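Local coordinates for Mll3558 protein (Mesorhizobium loti, PDB 3RD6) that is of unknown function but belongs to the AHA1 family, whose Bet v 1-like fold is often associated with ligand binding in related proteins, at residues A[5-10]-A[121-126]; A[13-18]-A[113-118]; A[68-73]-A[91-96]. One frame throughout, in Å; residues are numbered along the deposited sequence.

Interaction 1: residues A[5-10]-A[121-126]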
ATOM      1  N   VAL A   5       6.206   5.263 -13.984  1.00 50.14           N
ATOM      2  CA  VAL A   5       5.212   4.979 -12.962  1.00 44.09           C
ATOM      3  C   VAL A   5       4.045   5.938 -13.074  1.00 40.43           C
ATOM      4  O   VAL A   5       4.224   7.147 -12.980  1.00 48.05           O
ATOM      5  CB  VAL A   5       5.784   5.114 -11.509  1.00 30.13           C
ATOM      6  CG1 VAL A   5       4.703   4.784 -10.490  1.00 37.30           C
ATOM      7  CG2 VAL A   5       6.976   4.205 -11.318  1.00 30.76           C
ATOM      8  N   ILE A   6       2.853   5.388 -13.271  1.00 42.58           N
ATOM      9  CA  ILE A   6       1.646   6.201 -13.355  1.00 45.22           C
ATOM     10  C   ILE A   6       0.976   6.155 -11.976  1.00 52.04           C
ATOM     11  O   ILE A   6       0.841   5.079 -11.383  1.00 57.45           O
ATOM     12  CB  ILE A   6       0.652   5.646 -14.400  1.00 48.19           C
ATOM     13  CG1 ILE A   6       1.269   5.698 -15.796  1.00 54.39           C
ATOM     14  CG2 ILE A   6      -0.641   6.449 -14.370  1.00 42.32           C
ATOM     15  CD1 ILE A   6       0.339   5.210 -16.889  1.00 58.01           C
ATOM     16  N   HIS A   7       0.585   7.314 -11.453  1.00 44.49           N
ATOM     17  CA  HIS A   7      -0.086   7.373 -10.163  1.00 35.48           C
ATOM     18  C   HIS A   7      -1.468   7.923 -10.379  1.00 37.15           C
ATOM     19  O   HIS A   7      -1.628   8.965 -11.003  1.00 40.61           O
ATOM     20  CB  HIS A   7       0.629   8.300  -9.181  1.00 33.33           C
ATOM     21  CG  HIS A   7       1.983   7.821  -8.774  1.00 29.35           C
ATOM     22  ND1 HIS A   7       3.136   8.220  -9.411  1.00 34.44           N
ATOM     23  CD2 HIS A   7       2.365   6.938  -7.825  1.00 28.99           C
ATOM     24  CE1 HIS A   7       4.173   7.605  -8.875  1.00 31.65           C
ATOM     25  NE2 HIS A   7       3.734   6.820  -7.909  1.00 21.46           N
ATOM     26  N   SER A   8      -2.465   7.228  -9.853  1.00 37.10           N
ATOM     27  CA  SER A   8      -3.839   7.675  -9.974  1.00 23.21           C
ATOM     28  C   SER A   8      -4.611   7.147  -8.792  1.00 26.14           C
ATOM     29  O   SER A   8      -4.167   6.249  -8.100  1.00 27.09           O
ATOM     30  CB  SER A   8      -4.465   7.162 -11.273  1.00 37.30           C
ATOM     31  OG  SER A   8      -5.077   5.890 -11.087  1.00 46.82           O
ATOM     32  N   THR A   9      -5.783   7.711  -8.579  1.00 21.74           N
ATOM     33  CA  THR A   9      -6.636   7.307  -7.487  1.00 31.73           C
ATOM     34  C   THR A   9      -8.033   7.375  -8.049  1.00 29.40           C
ATOM     35  O   THR A   9      -8.321   8.213  -8.897  1.00 43.52           O
ATOM     36  CB  THR A   9      -6.541   8.297  -6.297  1.00 35.79           C
ATOM     37  OG1 THR A   9      -5.182   8.380  -5.840  1.00 50.92           O
ATOM     38  CG2 THR A   9      -7.455   7.859  -5.146  1.00 29.96           C
ATOM     39  N   PHE A  10      -8.898   6.482  -7.595  1.00 39.50           N
ATOM     40  CA  PHE A  10     -10.280   6.489  -8.039  1.00 34.27           C
ATOM     41  C   PHE A  10     -11.141   6.090  -6.863  1.00 45.55           C
ATOM     42  O   PHE A  10     -10.660   5.462  -5.911  1.00 45.99           O
ATOM     43  CB  PHE A  10     -10.492   5.550  -9.240  1.00 41.89           C
ATOM     44  CG  PHE A  10     -10.330   4.086  -8.935  1.00 46.31           C
ATOM     45  CD1 PHE A  10     -11.316   3.387  -8.260  1.00 38.51           C
ATOM     46  CD2 PHE A  10      -9.207   3.400  -9.353  1.00 39.98           C
ATOM     47  CE1 PHE A  10     -11.189   2.020  -8.007  1.00 38.29           C
ATOM     48  CE2 PHE A  10      -9.074   2.041  -9.102  1.00 42.86           C
ATOM     49  CZ  PHE A  10     -10.067   1.355  -8.430  1.00 34.36           C
ATOM     50  N   GLN A 121      -5.613   3.939  -4.364  1.00 36.35           N
ATOM     51  CA  GLN A 121      -4.479   4.756  -4.770  1.00 33.81           C
ATOM     52  C   GLN A 121      -3.475   3.789  -5.350  1.00 25.32           C
ATOM     53  O   GLN A 121      -2.879   3.004  -4.626  1.00 32.47           O
ATOM     54  CB  GLN A 121      -3.899   5.486  -3.560  1.00 35.76           C
ATOM     55  CG  GLN A 121      -4.857   6.480  -2.951  1.00 36.25           C
ATOM     56  CD  GLN A 121      -4.477   6.889  -1.552  1.00 30.33           C
ATOM     57  OE1 GLN A 121      -4.628   6.119  -0.602  1.00 32.21           O
ATOM     58  NE2 GLN A 121      -3.981   8.108  -1.412  1.00 36.17           N
ATOM     59  N   GLY A 122      -3.308   3.830  -6.661  1.00 27.57           N
ATOM     60  CA  GLY A 122      -2.389   2.906  -7.280  1.00 27.81           C
ATOM     61  C   GLY A 122      -1.200   3.466  -8.023  1.00 28.58           C
ATOM     62  O   GLY A 122      -1.122   4.638  -8.377  1.00 27.67           O
ATOM     63  N   ALA A 123      -0.253   2.577  -8.249  1.00 29.80           N
ATOM     64  CA  ALA A 123       0.959   2.883  -8.975  1.00 27.65           C
ATOM     65  C   ALA A 123       1.059   1.805 -10.062  1.00 32.70           C
ATOM     66  O   ALA A 123       1.316   0.636  -9.764  1.00 37.49           O
ATOM     67  CB  ALA A 123       2.163   2.822  -8.023  1.00 29.46           C
ATOM     68  N   PHE A 124       0.839   2.201 -11.313  1.00 25.83           N
ATOM     69  CA  PHE A 124       0.883   1.263 -12.433  1.00 30.82           C
ATOM     70  C   PHE A 124       2.243   1.322 -13.104  1.00 31.36           C
ATOM     71  O   PHE A 124       2.729   2.396 -13.464  1.00 36.49           O
ATOM     72  CB  PHE A 124      -0.272   1.565 -13.399  1.00 35.78           C
ATOM     73  CG  PHE A 124      -1.597   1.716 -12.695  1.00 34.72           C
ATOM     74  CD1 PHE A 124      -1.931   2.921 -12.077  1.00 38.20           C
ATOM     75  CD2 PHE A 124      -2.463   0.626 -12.550  1.00 38.48           C
ATOM     76  CE1 PHE A 124      -3.097   3.039 -11.324  1.00 32.65           C
ATOM     77  CE2 PHE A 124      -3.632   0.742 -11.793  1.00 26.51           C
ATOM     78  CZ  PHE A 124      -3.946   1.955 -11.178  1.00 42.34           C
ATOM     79  N   PHE A 125       2.833   0.143 -13.285  1.00 40.66           N
ATOM     80  CA  PHE A 125       4.175   0.014 -13.822  1.00 43.91           C
ATOM     81  C   PHE A 125       4.472  -0.109 -15.296  1.00 54.11           C
ATOM     82  O   PHE A 125       3.794  -0.796 -16.052  1.00 53.28           O
ATOM     83  CB  PHE A 125       4.898  -1.122 -13.085  1.00 46.22           C
ATOM     84  CG  PHE A 125       4.877  -0.965 -11.588  1.00 42.74           C
ATOM     85  CD1 PHE A 125       5.248   0.238 -10.997  1.00 40.85           C
ATOM     86  CD2 PHE A 125       4.456  -2.001 -10.773  1.00 45.22           C
ATOM     87  CE1 PHE A 125       5.191   0.397  -9.627  1.00 44.24           C
ATOM     88  CE2 PHE A 125       4.399  -1.843  -9.396  1.00 48.66           C
ATOM     89  CZ  PHE A 125       4.767  -0.644  -8.825  1.00 39.01           C
ATOM     90  N   ASP A 126       5.548   0.584 -15.653  1.00 57.35           N
ATOM     91  CA  ASP A 126       6.130   0.634 -16.979  1.00 63.26           C
ATOM     92  C   ASP A 126       5.188   0.487 -18.152  1.00 66.17           C
ATOM     93  O   ASP A 126       4.859  -0.622 -18.571  1.00 72.92           O
ATOM     94  CB  ASP A 126       7.261  -0.396 -17.054  1.00 61.21           C
ATOM     95  CG  ASP A 126       8.316  -0.162 -15.984  1.00 67.02           C
ATOM     96  OD1 ASP A 126       8.660   1.018 -15.756  1.00 66.66           O
ATOM     97  OD2 ASP A 126       8.801  -1.139 -15.369  1.00 65.70           O
TER
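Ile6 and Phe124 form a hydrogen-bonded antiparallel pair, the two strand segments running 158° apart in direction with axes 4.6 Å from each other. Ile6 N donates to Phe124 O at 3.0 Å, almost straight, and Phe124 N returns a bond to Ile6 O at 2.9 Å; both donors lie in the plane of the carbonyl they meet. The Ser8-Gly122 pair repeats the exchange, less evenly: Gly122 N reaches Ser8 O at 2.9 Å, while Ser8 N stands 3.3 Å from Gly122 O, tilted from its carbonyl plane. Between these pairs, Ala123 CA and His7 CA add CH...O contacts to Ile6 O and Gly122 O.

These segments join the first strand of a Bet v 1-like fold to its last, the pair lying at one margin of the antiparallel sheet. The face of Ile6, Ser8 and Phe124 turns to helix 131-148. Here Phe124 CG lies beside the backbone N (chi1 -48°), which carries the ring back along the strand, past Ile6 O at its edge, until CE1 comes 3.5 Å from Ser8 OG. A side chain at Gly122 would crowd Phe124 CZ; Ala131 and Arg134 of helix 131-148 also touch the Phe124 side chain.

The other face carries Val5, His7, Ala123 and Phe125. Val5 divides its branches: CG1 meets Ala123 CB at 4.0 Å, CG2 approaches the edge of the Phe125 ring at CD1. His7 CD2 rests 4.1 Å from the same Ala123 CB, while its NE2 is hydrogen-bonded to Thr104 of the second subunit. Gln121 NE2 likewise bonds to Gly122 O of the second subunit.

Interaction 2: residues A[13-18]-A[113-118]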
ATOM      1  N   GLU A  13     -18.601   4.761  -5.001  1.00 63.35           N
ATOM      2  CA  GLU A  13     -19.612   4.744  -3.952  1.00 67.87           C
ATOM      3  C   GLU A  13     -20.710   3.794  -4.383  1.00 70.88           C
ATOM      4  O   GLU A  13     -21.069   3.727  -5.561  1.00 74.49           O
ATOM      5  CB  GLU A  13     -20.206   6.132  -3.721  1.00 73.83           C
ATOM      6  CG  GLU A  13     -19.254   7.121  -3.084  1.00 82.05           C
ATOM      7  CD  GLU A  13     -18.931   8.298  -3.990  1.00 86.92           C
ATOM      8  OE1 GLU A  13     -18.444   8.067  -5.124  1.00 86.26           O
ATOM      9  OE2 GLU A  13     -19.162   9.453  -3.569  1.00 89.03           O
ATOM     10  N   ARG A  14     -21.223   3.036  -3.426  1.00 70.15           N
ATOM     11  CA  ARG A  14     -22.277   2.082  -3.712  1.00 72.02           C
ATOM     12  C   ARG A  14     -22.957   1.716  -2.407  1.00 69.98           C
ATOM     13  O   ARG A  14     -22.318   1.198  -1.491  1.00 66.53           O
ATOM     14  CB  ARG A  14     -21.702   0.825  -4.368  1.00 74.23           C
ATOM     15  CG  ARG A  14     -22.769  -0.057  -4.978  1.00 79.73           C
ATOM     16  CD  ARG A  14     -22.177  -1.253  -5.693  1.00 83.42           C
ATOM     17  NE  ARG A  14     -23.052  -1.732  -6.762  1.00 82.05           N
ATOM     18  CZ  ARG A  14     -24.324  -2.080  -6.597  1.00 85.24           C
ATOM     19  NH1 ARG A  14     -24.885  -2.004  -5.397  1.00 82.67           N
ATOM     20  NH2 ARG A  14     -25.033  -2.502  -7.638  1.00 76.88           N
ATOM     21  N   THR A  15     -24.257   1.985  -2.325  1.00 66.46           N
ATOM     22  CA  THR A  15     -25.004   1.691  -1.116  1.00 67.66           C
ATOM     23  C   THR A  15     -25.668   0.331  -1.164  1.00 70.91           C
ATOM     24  O   THR A  15     -26.000  -0.177  -2.237  1.00 76.38           O
ATOM     25  CB  THR A  15     -26.066   2.753  -0.866  1.00 68.49           C
ATOM     26  OG1 THR A  15     -25.456   4.049  -0.893  1.00 71.68           O
ATOM     27  CG2 THR A  15     -26.733   2.525   0.485  1.00 60.50           C
ATOM     28  N   TYR A  16     -25.856  -0.249   0.014  1.00 75.22           N
ATOM     29  CA  TYR A  16     -26.468  -1.563   0.140  1.00 76.24           C
ATOM     30  C   TYR A  16     -27.590  -1.489   1.155  1.00 76.29           C
ATOM     31  O   TYR A  16     -27.489  -0.758   2.138  1.00 78.01           O
ATOM     32  CB  TYR A  16     -25.424  -2.586   0.599  1.00 74.55           C
ATOM     33  CG  TYR A  16     -24.287  -2.762  -0.377  1.00 75.91           C
ATOM     34  CD1 TYR A  16     -24.411  -3.615  -1.468  1.00 72.05           C
ATOM     35  CD2 TYR A  16     -23.101  -2.040  -0.236  1.00 77.73           C
ATOM     36  CE1 TYR A  16     -23.383  -3.747  -2.398  1.00 71.29           C
ATOM     37  CE2 TYR A  16     -22.067  -2.162  -1.165  1.00 68.53           C
ATOM     38  CZ  TYR A  16     -22.216  -3.018  -2.239  1.00 70.49           C
ATOM     39  OH  TYR A  16     -21.207  -3.146  -3.159  1.00 61.50           O
ATOM     40  N   PRO A  17     -28.671  -2.249   0.935  1.00 75.97           N
ATOM     41  CA  PRO A  17     -29.808  -2.256   1.853  1.00 75.73           C
ATOM     42  C   PRO A  17     -29.398  -2.914   3.169  1.00 74.17           C
ATOM     43  O   PRO A  17     -30.076  -2.773   4.188  1.00 77.25           O
ATOM     44  CB  PRO A  17     -30.840  -3.067   1.097  1.00 76.03           C
ATOM     45  CG  PRO A  17     -29.998  -4.086   0.407  1.00 76.06           C
ATOM     46  CD  PRO A  17     -28.855  -3.245  -0.133  1.00 71.79           C
ATOM     47  N   GLN A  18     -28.284  -3.642   3.132  1.00 71.65           N
ATOM     48  CA  GLN A  18     -27.765  -4.315   4.313  1.00 66.27           C
ATOM     49  C   GLN A  18     -27.131  -3.322   5.289  1.00 71.14           C
ATOM     50  O   GLN A  18     -26.773  -2.201   4.922  1.00 67.33           O
ATOM     51  CB  GLN A  18     -26.717  -5.358   3.917  1.00 63.10           C
ATOM     52  CG  GLN A  18     -27.261  -6.592   3.253  1.00 67.07           C
ATOM     53  CD  GLN A  18     -28.031  -6.285   1.994  1.00 74.75           C
ATOM     54  OE1 GLN A  18     -27.554  -5.568   1.118  1.00 75.93           O
ATOM     55  NE2 GLN A  18     -29.233  -6.834   1.892  1.00 79.42           N
ATOM     56  N   GLY A 113     -29.202   1.458   6.003  1.00 70.67           N
ATOM     57  CA  GLY A 113     -28.384   0.741   5.040  1.00 71.77           C
ATOM     58  C   GLY A 113     -26.903   0.948   5.284  1.00 69.90           C
ATOM     59  O   GLY A 113     -26.508   1.372   6.371  1.00 73.95           O
ATOM     60  N   THR A 114     -26.082   0.664   4.278  1.00 64.07           N
ATOM     61  CA  THR A 114     -24.645   0.824   4.419  1.00 62.56           C
ATOM     62  C   THR A 114     -23.995   1.612   3.275  1.00 55.50           C
ATOM     63  O   THR A 114     -24.233   1.333   2.094  1.00 58.88           O
ATOM     64  CB  THR A 114     -23.971  -0.543   4.531  1.00 53.13           C
ATOM     65  OG1 THR A 114     -22.572  -0.366   4.769  1.00 66.91           O
ATOM     66  CG2 THR A 114     -24.165  -1.326   3.256  1.00 58.40           C
ATOM     67  N   ARG A 115     -23.183   2.604   3.634  1.00 62.28           N
ATOM     68  CA  ARG A 115     -22.492   3.425   2.644  1.00 58.53           C
ATOM     69  C   ARG A 115     -21.080   2.886   2.454  1.00 56.24           C
ATOM     70  O   ARG A 115     -20.277   2.878   3.394  1.00 51.28           O
ATOM     71  CB  ARG A 115     -22.434   4.882   3.105  1.00 59.63           C
ATOM     72  CG  ARG A 115     -21.904   5.856   2.058  1.00 61.49           C
ATOM     73  CD  ARG A 115     -22.837   5.955   0.870  1.00 64.40           C
ATOM     74  NE  ARG A 115     -22.295   6.810  -0.181  1.00 73.03           N
ATOM     75  CZ  ARG A 115     -21.916   8.075  -0.012  1.00 80.01           C
ATOM     76  NH1 ARG A 115     -22.011   8.651   1.178  1.00 84.48           N
ATOM     77  NH2 ARG A 115     -21.437   8.764  -1.039  1.00 76.80           N
ATOM     78  N   LEU A 116     -20.776   2.434   1.240  1.00 57.28           N
ATOM     79  CA  LEU A 116     -19.456   1.880   0.961  1.00 55.69           C
ATOM     80  C   LEU A 116     -18.674   2.688  -0.038  1.00 54.42           C
ATOM     81  O   LEU A 116     -19.013   2.737  -1.214  1.00 60.35           O
ATOM     82  CB  LEU A 116     -19.566   0.436   0.459  1.00 52.58           C
ATOM     83  CG  LEU A 116     -18.279  -0.268   0.007  1.00 49.92           C
ATOM     84  CD1 LEU A 116     -18.382  -1.748   0.286  1.00 52.37           C
ATOM     85  CD2 LEU A 116     -18.039  -0.029  -1.468  1.00 52.18           C
ATOM     86  N   THR A 117     -17.625   3.335   0.450  1.00 50.15           N
ATOM     87  CA  THR A 117     -16.752   4.112  -0.409  1.00 45.58           C
ATOM     88  C   THR A 117     -15.445   3.328  -0.498  1.00 47.99           C
ATOM     89  O   THR A 117     -14.730   3.154   0.494  1.00 54.01           O
ATOM     90  CB  THR A 117     -16.533   5.548   0.144  1.00 49.14           C
ATOM     91  OG1 THR A 117     -15.512   6.200  -0.616  1.00 42.54           O
ATOM     92  CG2 THR A 117     -16.148   5.515   1.602  1.00 62.19           C
ATOM     93  N   TYR A 118     -15.175   2.827  -1.701  1.00 45.54           N
ATOM     94  CA  TYR A 118     -13.996   2.025  -1.996  1.00 40.07           C
ATOM     95  C   TYR A 118     -12.988   2.906  -2.748  1.00 38.59           C
ATOM     96  O   TYR A 118     -13.222   3.291  -3.879  1.00 44.35           O
ATOM     97  CB  TYR A 118     -14.439   0.830  -2.849  1.00 39.79           C
ATOM     98  CG  TYR A 118     -13.434  -0.281  -3.069  1.00 33.56           C
ATOM     99  CD1 TYR A 118     -13.556  -1.503  -2.398  1.00 38.34           C
ATOM    100  CD2 TYR A 118     -12.408  -0.144  -4.005  1.00 26.72           C
ATOM    101  CE1 TYR A 118     -12.689  -2.571  -2.656  1.00 28.04           C
ATOM    102  CE2 TYR A 118     -11.524  -1.208  -4.273  1.00 28.32           C
ATOM    103  CZ  TYR A 118     -11.675  -2.422  -3.589  1.00 23.63           C
ATOM    104  OH  TYR A 118     -10.799  -3.452  -3.845  1.00 43.45           O
TER
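Glu13 and Arg115 lie side by side on one face of an antiparallel strand pair, their side chains pointing the same way. Arg115 NH2 stands 3.5 Å from Glu13 OE2 in a long salt bridge, with carboxylate and guanidinium planes only 22° apart. A bend at chi2 (66°) turns the arginine chain toward the neighbouring strand, where its CD passes 3.7 Å from Thr15 OG1. With Arg115 replaced by an alanine, the Glu13 carboxylate would probably lose this charged partner and Thr15 OG1 the methylene beside it.

On the reverse face Tyr16 presents its ring edge to Leu116, with CE2 4.0 Å from Leu116 CB and as near to CD1. Thr114 CG2 fills in beside Tyr16 CB, close to the plane of the ring.

The backbone sets this register. Tyr16 N donates to Thr114 O at 3.1 Å and Thr114 N to Tyr16 O at 2.9 Å; in the Arg14-Leu116 pair, Arg14 N bonds to Leu116 O, but the return bond from Leu116 N is weak. Farther out, Tyr16 OH is hydrogen-bonded to Leu142 O of helix 131-148, which ties the hydroxyl end of the ring to that helix, and Val23 and Phe27 of helix 20-28 pack on Leu116. Terminal strands braced on one face by a long C-terminal helix and by the short helix following the first strand are characteristic of the helix-grip, or Bet v 1-like, fold.

Interaction 3: residues A[68-73]-A[91-96]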
ATOM      1  N   PRO A  68      -1.470 -17.167 -18.836  1.00 29.96           N
ATOM      2  CA  PRO A  68      -0.658 -16.604 -17.761  1.00 37.70           C
ATOM      3  C   PRO A  68      -1.421 -16.559 -16.466  1.00 33.05           C
ATOM      4  O   PRO A  68      -2.613 -16.249 -16.448  1.00 29.69           O
ATOM      5  CB  PRO A  68      -0.333 -15.203 -18.268  1.00 37.54           C
ATOM      6  CG  PRO A  68      -0.327 -15.370 -19.739  1.00 50.75           C
ATOM      7  CD  PRO A  68      -1.544 -16.223 -19.965  1.00 39.42           C
ATOM      8  N   GLU A  69      -0.720 -16.871 -15.385  1.00 42.21           N
ATOM      9  CA  GLU A  69      -1.302 -16.855 -14.059  1.00 39.72           C
ATOM     10  C   GLU A  69      -1.288 -15.444 -13.501  1.00 42.67           C
ATOM     11  O   GLU A  69      -0.232 -14.806 -13.428  1.00 39.51           O
ATOM     12  CB  GLU A  69      -0.496 -17.733 -13.113  1.00 38.47           C
ATOM     13  CG  GLU A  69      -1.013 -17.706 -11.687  1.00 48.97           C
ATOM     14  CD  GLU A  69      -0.101 -18.435 -10.730  1.00 44.94           C
ATOM     15  OE1 GLU A  69       0.834 -17.794 -10.191  1.00 50.58           O
ATOM     16  OE2 GLU A  69      -0.317 -19.652 -10.527  1.00 51.68           O
ATOM     17  N   VAL A  70      -2.457 -14.957 -13.115  1.00 40.92           N
ATOM     18  CA  VAL A  70      -2.554 -13.645 -12.512  1.00 40.47           C
ATOM     19  C   VAL A  70      -2.352 -13.831 -10.999  1.00 32.26           C
ATOM     20  O   VAL A  70      -3.054 -14.617 -10.360  1.00 38.44           O
ATOM     21  CB  VAL A  70      -3.921 -13.015 -12.779  1.00 36.58           C
ATOM     22  CG1 VAL A  70      -4.055 -11.733 -11.992  1.00 36.33           C
ATOM     23  CG2 VAL A  70      -4.069 -12.735 -14.238  1.00 33.34           C
ATOM     24  N   ARG A  71      -1.368 -13.134 -10.435  1.00 33.96           N
ATOM     25  CA  ARG A  71      -1.097 -13.232  -9.005  1.00 34.71           C
ATOM     26  C   ARG A  71      -1.297 -11.911  -8.290  1.00 37.83           C
ATOM     27  O   ARG A  71      -0.779 -10.880  -8.706  1.00 43.03           O
ATOM     28  CB  ARG A  71       0.326 -13.721  -8.737  1.00 31.59           C
ATOM     29  CG  ARG A  71       0.651 -13.748  -7.254  1.00 36.57           C
ATOM     30  CD  ARG A  71       1.934 -14.463  -6.922  1.00 39.08           C
ATOM     31  NE  ARG A  71       2.090 -14.621  -5.477  1.00 41.26           N
ATOM     32  CZ  ARG A  71       2.906 -15.499  -4.896  1.00 39.64           C
ATOM     33  NH1 ARG A  71       3.655 -16.308  -5.639  1.00 38.90           N
ATOM     34  NH2 ARG A  71       2.953 -15.589  -3.567  1.00 34.10           N
ATOM     35  N   LEU A  72      -2.055 -11.947  -7.202  1.00 38.47           N
ATOM     36  CA  LEU A  72      -2.319 -10.758  -6.408  1.00 27.00           C
ATOM     37  C   LEU A  72      -1.849 -11.003  -4.981  1.00 32.59           C
ATOM     38  O   LEU A  72      -2.323 -11.906  -4.330  1.00 30.36           O
ATOM     39  CB  LEU A  72      -3.817 -10.463  -6.446  1.00 30.26           C
ATOM     40  CG  LEU A  72      -4.419  -9.259  -5.719  1.00 46.94           C
ATOM     41  CD1 LEU A  72      -5.815  -9.031  -6.281  1.00 42.05           C
ATOM     42  CD2 LEU A  72      -4.476  -9.486  -4.205  1.00 47.35           C
ATOM     43  N   ASP A  73      -0.894 -10.207  -4.517  1.00 29.22           N
ATOM     44  CA  ASP A  73      -0.357 -10.320  -3.159  1.00 23.71           C
ATOM     45  C   ASP A  73      -0.773  -9.083  -2.382  1.00 28.35           C
ATOM     46  O   ASP A  73      -0.433  -7.970  -2.771  1.00 21.14           O
ATOM     47  CB  ASP A  73       1.177 -10.374  -3.164  1.00 32.07           C
ATOM     48  CG  ASP A  73       1.732 -11.763  -3.404  1.00 36.67           C
ATOM     49  OD1 ASP A  73       1.857 -12.541  -2.437  1.00 47.02           O
ATOM     50  OD2 ASP A  73       2.061 -12.067  -4.566  1.00 35.89           O
ATOM     51  N   MET A  91      -0.029  -6.563  -8.014  1.00 29.71           N
ATOM     52  CA  MET A  91      -0.568  -7.505  -8.964  1.00 31.43           C
ATOM     53  C   MET A  91       0.440  -7.747 -10.068  1.00 36.85           C
ATOM     54  O   MET A  91       1.220  -6.853 -10.430  1.00 33.09           O
ATOM     55  CB  MET A  91      -1.865  -6.945  -9.550  1.00 33.55           C
ATOM     56  CG  MET A  91      -2.794  -7.978 -10.131  1.00 33.99           C
ATOM     57  SD  MET A  91      -4.184  -7.219 -10.908  1.00 32.18           S
ATOM     58  CE  MET A  91      -5.161  -6.844  -9.494  1.00 24.00           C
ATOM     59  N   ALA A  92       0.424  -8.967 -10.590  1.00 37.29           N
ATOM     60  CA  ALA A  92       1.311  -9.354 -11.669  1.00 37.96           C
ATOM     61  C   ALA A  92       0.651 -10.432 -12.505  1.00 32.07           C
ATOM     62  O   ALA A  92      -0.185 -11.193 -12.019  1.00 36.35           O
ATOM     63  CB  ALA A  92       2.606  -9.884 -11.105  1.00 29.45           C
ATOM     64  N   ILE A  93       1.007 -10.469 -13.779  1.00 34.06           N
ATOM     65  CA  ILE A  93       0.510 -11.491 -14.693  1.00 39.02           C
ATOM     66  C   ILE A  93       1.791 -12.042 -15.317  1.00 43.57           C
ATOM     67  O   ILE A  93       2.510 -11.319 -16.012  1.00 36.26           O
ATOM     68  CB  ILE A  93      -0.473 -10.905 -15.774  1.00 32.23           C
ATOM     69  CG1 ILE A  93      -0.957 -12.038 -16.683  1.00 32.26           C
ATOM     70  CG2 ILE A  93       0.196  -9.789 -16.567  1.00 43.13           C
ATOM     71  CD1 ILE A  93      -2.030 -11.642 -17.641  1.00 24.76           C
ATOM     72  N   GLY A  94       2.085 -13.309 -15.026  1.00 40.37           N
ATOM     73  CA  GLY A  94       3.304 -13.913 -15.517  1.00 44.71           C
ATOM     74  C   GLY A  94       4.408 -13.343 -14.643  1.00 50.32           C
ATOM     75  O   GLY A  94       4.227 -13.250 -13.428  1.00 57.04           O
ATOM     76  N   PRO A  95       5.568 -12.970 -15.210  1.00 51.65           N
ATOM     77  CA  PRO A  95       6.646 -12.411 -14.396  1.00 50.76           C
ATOM     78  C   PRO A  95       6.657 -10.879 -14.426  1.00 49.10           C
ATOM     79  O   PRO A  95       7.414 -10.233 -13.695  1.00 52.21           O
ATOM     80  CB  PRO A  95       7.883 -13.007 -15.050  1.00 43.25           C
ATOM     81  CG  PRO A  95       7.530 -12.864 -16.485  1.00 55.51           C
ATOM     82  CD  PRO A  95       6.083 -13.344 -16.539  1.00 49.15           C
ATOM     83  N   GLN A  96       5.823 -10.306 -15.291  1.00 47.70           N
ATOM     84  CA  GLN A  96       5.735  -8.853 -15.425  1.00 44.31           C
ATOM     85  C   GLN A  96       4.858  -8.259 -14.341  1.00 42.62           C
ATOM     86  O   GLN A  96       3.661  -8.519 -14.303  1.00 44.87           O
ATOM     87  CB  GLN A  96       5.146  -8.457 -16.789  1.00 43.00           C
ATOM     88  CG  GLN A  96       5.791  -9.154 -17.984  1.00 62.70           C
ATOM     89  CD  GLN A  96       7.209  -8.688 -18.276  1.00 73.79           C
ATOM     90  OE1 GLN A  96       8.041  -9.460 -18.753  1.00 69.80           O
ATOM     91  NE2 GLN A  96       7.484  -7.420 -18.007  1.00 72.50           N
TER
HETATM   92  O   HOH W   1       2.547 -15.232 -11.376  1.00 52.82           O
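Ile93 touches both Pro68 and Val70, and shares a face of the sheet with Val70. Its CG1, swung opposite the backbone N (chi1 -180°), comes 3.6 Å from Pro68 CB and 4.0 Å from Val70 CG2, and its CD1 continues past the same two atoms. The valine and isoleucine side chains cross at a slant. Leu72 and Met91 meet on the same face in a similar way: the methionine chain runs out from the backbone and then bends at chi3 (-79°), bringing CE to within 3.9 Å of Leu72 CD1.

Arg71 is turned to the reverse face beside Ala92. Its extended chain leads away from Ala92 to Asp73 on its own strand, where NE and Asp73 OD2 form a salt bridge of 2.7 Å. In the backbone, Arg71 N donates to Ala92 O at 2.8 Å, and Ala92 N returns a bond to Arg71 O at 2.9 Å. Gly94 N adds a third link, to Glu69 O at 3.2 Å. Gly94 is the second residue of the type II' turn from Ile93 to Gln96; its positive phi (76°) favours glycine.

The pair is the open end of the hairpin formed by strands 70-80 and 84-93. Strand 57-62 flanks it beyond Val70 and Leu72, with Arg61 pairing with the Glu69 carboxylate, while on the other side strand 96-110, entered through the turn, brings Ser99 and Met98 against Met91 and Ile93.

How the interactions relate
Interactions 1 and 2 fasten the same two strands, 5-16 and 113-125, at points whose centres are about 25 Å apart; interaction 3 joins two inner strands of the same sheet. The first two are partly buried, each with a face packed against helix 131-148, whereas 68-73 with 91-96 is a surface contact. Their outward chemistry differs accordingly. In interaction 1 the face turned from the helix meets the second subunit; in interaction 2 it bears a long salt bridge and is not touched by the second subunit of the assembly. Interaction 3, on the opposite side of the chain's centre from interaction 2, combines aliphatic packing with a turn glycine and salt bridges within its own strand and to the next one.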